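Local coordinates for protein glutathione S-transferase (Burkholderia xenovorans, PDB 2DSA) that binds glutathione, probably acts as a glutathione transferase, and reductively dechlorinates polychlorinated biphenyl metabolites, at residues A[97-100]-A[101-105]. Residues are numbered along the deposited sequence; the frame is centred on the assembly and turned at random.
Sequences WLNF and ISSEL. With GSH (glutathione), chain G.
Glu104 lays its CB over the face of the Phe100 ring, 3.9 Å from the ring centroid and 9° off the normal, a CH-pi contact made one helical turn along the chain. Phe100 reaches this place because its CG lies anti to the backbone N (chi1 -175°), which swings the ring along the helix toward Glu104 and Leu105. Leu105 adds an apolar touch, its CG 4.0 Å from Phe100 CE2, while residues of helix 119-139, among them Val136, also pack on the ring.

Backbone N-H groups bond to the carbonyl four residues earlier, and the turn widens at 101-105. Ile101 N donates to Trp97 O at 2.9 Å, and Ser102 N to Leu98 O follows. At Phe100 O the bond from Glu104 N is more bent, 143° at the hydrogen, and Leu105 N adds a weak bond from five residues on, in keeping with a pi-type turn. Asn99 O accepts twice, from Ser103 N and from Ser103 OG at 2.8 Å, the two donors arriving from opposite faces of the carbonyl plane.

All this lies within helix 89-109, in the all-helical part of the glutathione transferase fold, at the dimer interface.

Among the polar side chains, Glu104 grips a glutathione: the ligand amine N1 donates to Glu104 OE1 at 2.6 Å, and that oxygen also forms a salt bridge with Lys107 of the second subunit. A bend at chi2 turns the carboxylate off the ring toward the ligand. Asn99 and Ser103 line the same pocket, which the subunits share, since glutathione is also hydrogen-bonded to Glu65, Val52 and Gly66 of the second subunit. Asn99 ND2 is hydrogen-bonded to that Glu65, whereas Asn99 OD1 accepts from a water, 2.8 Å away, that also bonds Ser102 OG.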
loop_
_atom_site.group_PDB
_atom_site.type_symbol
_atom_site.label_atom_id
_atom_site.label_comp_id
_atom_site.label_asym_id
_atom_site.label_seq_id
_atom_site.Cartn_x
_atom_site.Cartn_y
_atom_site.Cartn_z
ATOM N N TRP A 97 7.073 -1.183 -5.293
ATOM C CA TRP A 97 6.885 0.163 -5.816
ATOM C C TRP A 97 5.464 0.676 -5.674
ATOM O O TRP A 97 5.271 1.839 -5.276
ATOM C CB TRP A 97 7.423 0.322 -7.237
ATOM C CG TRP A 97 8.888 0.627 -7.221
ATOM C CD1 TRP A 97 9.902 -0.185 -7.658
ATOM C CD2 TRP A 97 9.516 1.806 -6.685
ATOM N NE1 TRP A 97 11.115 0.430 -7.447
ATOM C CE2 TRP A 97 10.910 1.646 -6.848
ATOM C CE3 TRP A 97 9.033 2.993 -6.107
ATOM C CZ2 TRP A 97 11.837 2.628 -6.444
ATOM C CZ3 TRP A 97 9.952 3.977 -5.713
ATOM C CH2 TRP A 97 11.339 3.780 -5.881
ATOM N N LEU A 98 4.473 -0.184 -5.945
ATOM C CA LEU A 98 3.065 0.202 -5.780
ATOM C C LEU A 98 2.722 0.559 -4.325
ATOM O O LEU A 98 2.011 1.519 -4.084
ATOM C CB LEU A 98 2.110 -0.884 -6.297
ATOM C CG LEU A 98 2.018 -1.172 -7.802
ATOM C CD1 LEU A 98 1.078 -2.358 -8.039
ATOM C CD2 LEU A 98 1.536 0.062 -8.584
ATOM N N ASN A 99 3.209 -0.229 -3.365
ATOM C CA ASN A 99 2.954 0.085 -1.968
ATOM C C ASN A 99 3.683 1.349 -1.493
ATOM O O ASN A 99 3.142 2.097 -0.678
ATOM C CB ASN A 99 3.291 -1.086 -1.040
ATOM C CG ASN A 99 2.624 -0.948 0.301
ATOM O OD1 ASN A 99 1.429 -1.168 0.410
ATOM N ND2 ASN A 99 3.387 -0.542 1.335
ATOM N N PHE A 100 4.911 1.547 -1.987
ATOM C CA PHE A 100 5.659 2.790 -1.812
ATOM C C PHE A 100 4.908 4.030 -2.301
ATOM O O PHE A 100 4.789 5.026 -1.575
ATOM C CB PHE A 100 7.025 2.720 -2.501
ATOM C CG PHE A 100 7.884 3.938 -2.260
ATOM C CD1 PHE A 100 8.790 3.969 -1.197
ATOM C CD2 PHE A 100 7.783 5.068 -3.089
ATOM C CE1 PHE A 100 9.582 5.083 -0.966
ATOM C CE2 PHE A 100 8.568 6.188 -2.870
ATOM C CZ PHE A 100 9.475 6.203 -1.811
ATOM N N ILE A 101 4.407 3.981 -3.529
ATOM C CA ILE A 101 3.689 5.127 -4.077
ATOM C C ILE A 101 2.464 5.429 -3.215
ATOM O O ILE A 101 2.195 6.586 -2.881
ATOM C CB ILE A 101 3.343 4.954 -5.577
ATOM C CG1 ILE A 101 4.622 4.840 -6.398
ATOM C CG2 ILE A 101 2.516 6.133 -6.075
ATOM C CD1 ILE A 101 4.497 4.052 -7.684
ATOM N N SER A 102 1.753 4.381 -2.829
ATOM C CA SER A 102 0.529 4.515 -2.044
ATOM C C SER A 102 0.746 5.056 -0.615
ATOM O O SER A 102 0.081 6.008 -0.201
ATOM C CB SER A 102 -0.190 3.164 -1.993
ATOM O OG SER A 102 -1.214 3.165 -1.021
ATOM N N SER A 103 1.658 4.424 0.125
ATOM C CA SER A 103 1.837 4.718 1.553
ATOM C C SER A 103 2.821 5.865 1.807
ATOM O O SER A 103 2.685 6.593 2.796
ATOM C CB SER A 103 2.301 3.476 2.306
ATOM O OG SER A 103 3.607 3.087 1.878
ATOM N N GLU A 104 3.798 6.018 0.915
ATOM C CA GLU A 104 4.894 6.958 1.104
ATOM C C GLU A 104 4.734 8.240 0.297
ATOM O O GLU A 104 5.369 9.246 0.611
ATOM C CB GLU A 104 6.247 6.297 0.774
ATOM C CG GLU A 104 6.579 5.008 1.604
ATOM C CD GLU A 104 6.636 5.254 3.113
ATOM O OE1 GLU A 104 6.298 4.337 3.897
ATOM O OE2 GLU A 104 7.011 6.378 3.520
ATOM N N LEU A 105 3.915 8.210 -0.752
ATOM C CA LEU A 105 3.744 9.390 -1.591
ATOM C C LEU A 105 2.305 9.894 -1.541
ATOM O O LEU A 105 2.034 10.975 -1.012
ATOM C CB LEU A 105 4.199 9.122 -3.031
ATOM C CG LEU A 105 5.679 8.892 -3.332
ATOM C CD1 LEU A 105 5.880 8.673 -4.833
ATOM C CD2 LEU A 105 6.564 10.065 -2.838
HETATM N N1 GSH G . 5.833 1.771 3.544
HETATM C CA1 GSH G . 6.707 0.997 4.400
HETATM C C1 GSH G . 6.208 -0.409 4.441
HETATM O O11 GSH G . 7.030 -1.333 4.515
HETATM O O12 GSH G . 4.972 -0.665 4.421
HETATM C CB1 GSH G . 6.684 1.561 5.815
HETATM C CG1 GSH G . 7.690 0.870 6.730
HETATM C CD1 GSH G . 7.663 1.496 8.106
HETATM O OE1 GSH G . 6.730 2.501 8.405
HETATM N N2 GSH G . 8.534 1.034 9.011
HETATM C CA2 GSH G . 8.725 1.651 10.316
HETATM C C2 GSH G . 10.150 2.114 10.468
HETATM O O2 GSH G . 11.227 1.317 10.036
HETATM C CB2 GSH G . 8.426 0.666 11.444
HETATM S SG2 GSH G . 6.703 0.110 11.601
HETATM N N3 GSH G . 10.353 3.302 11.028
HETATM C CA3 GSH G . 10.249 4.527 10.256
HETATM C C3 GSH G . 11.577 5.107 9.864
HETATM O O31 GSH G . 11.734 5.588 8.713
HETATM O O32 GSH G . 12.516 5.119 10.694
HETATM O O HOH W 1 -0.103 1.173 0.912
#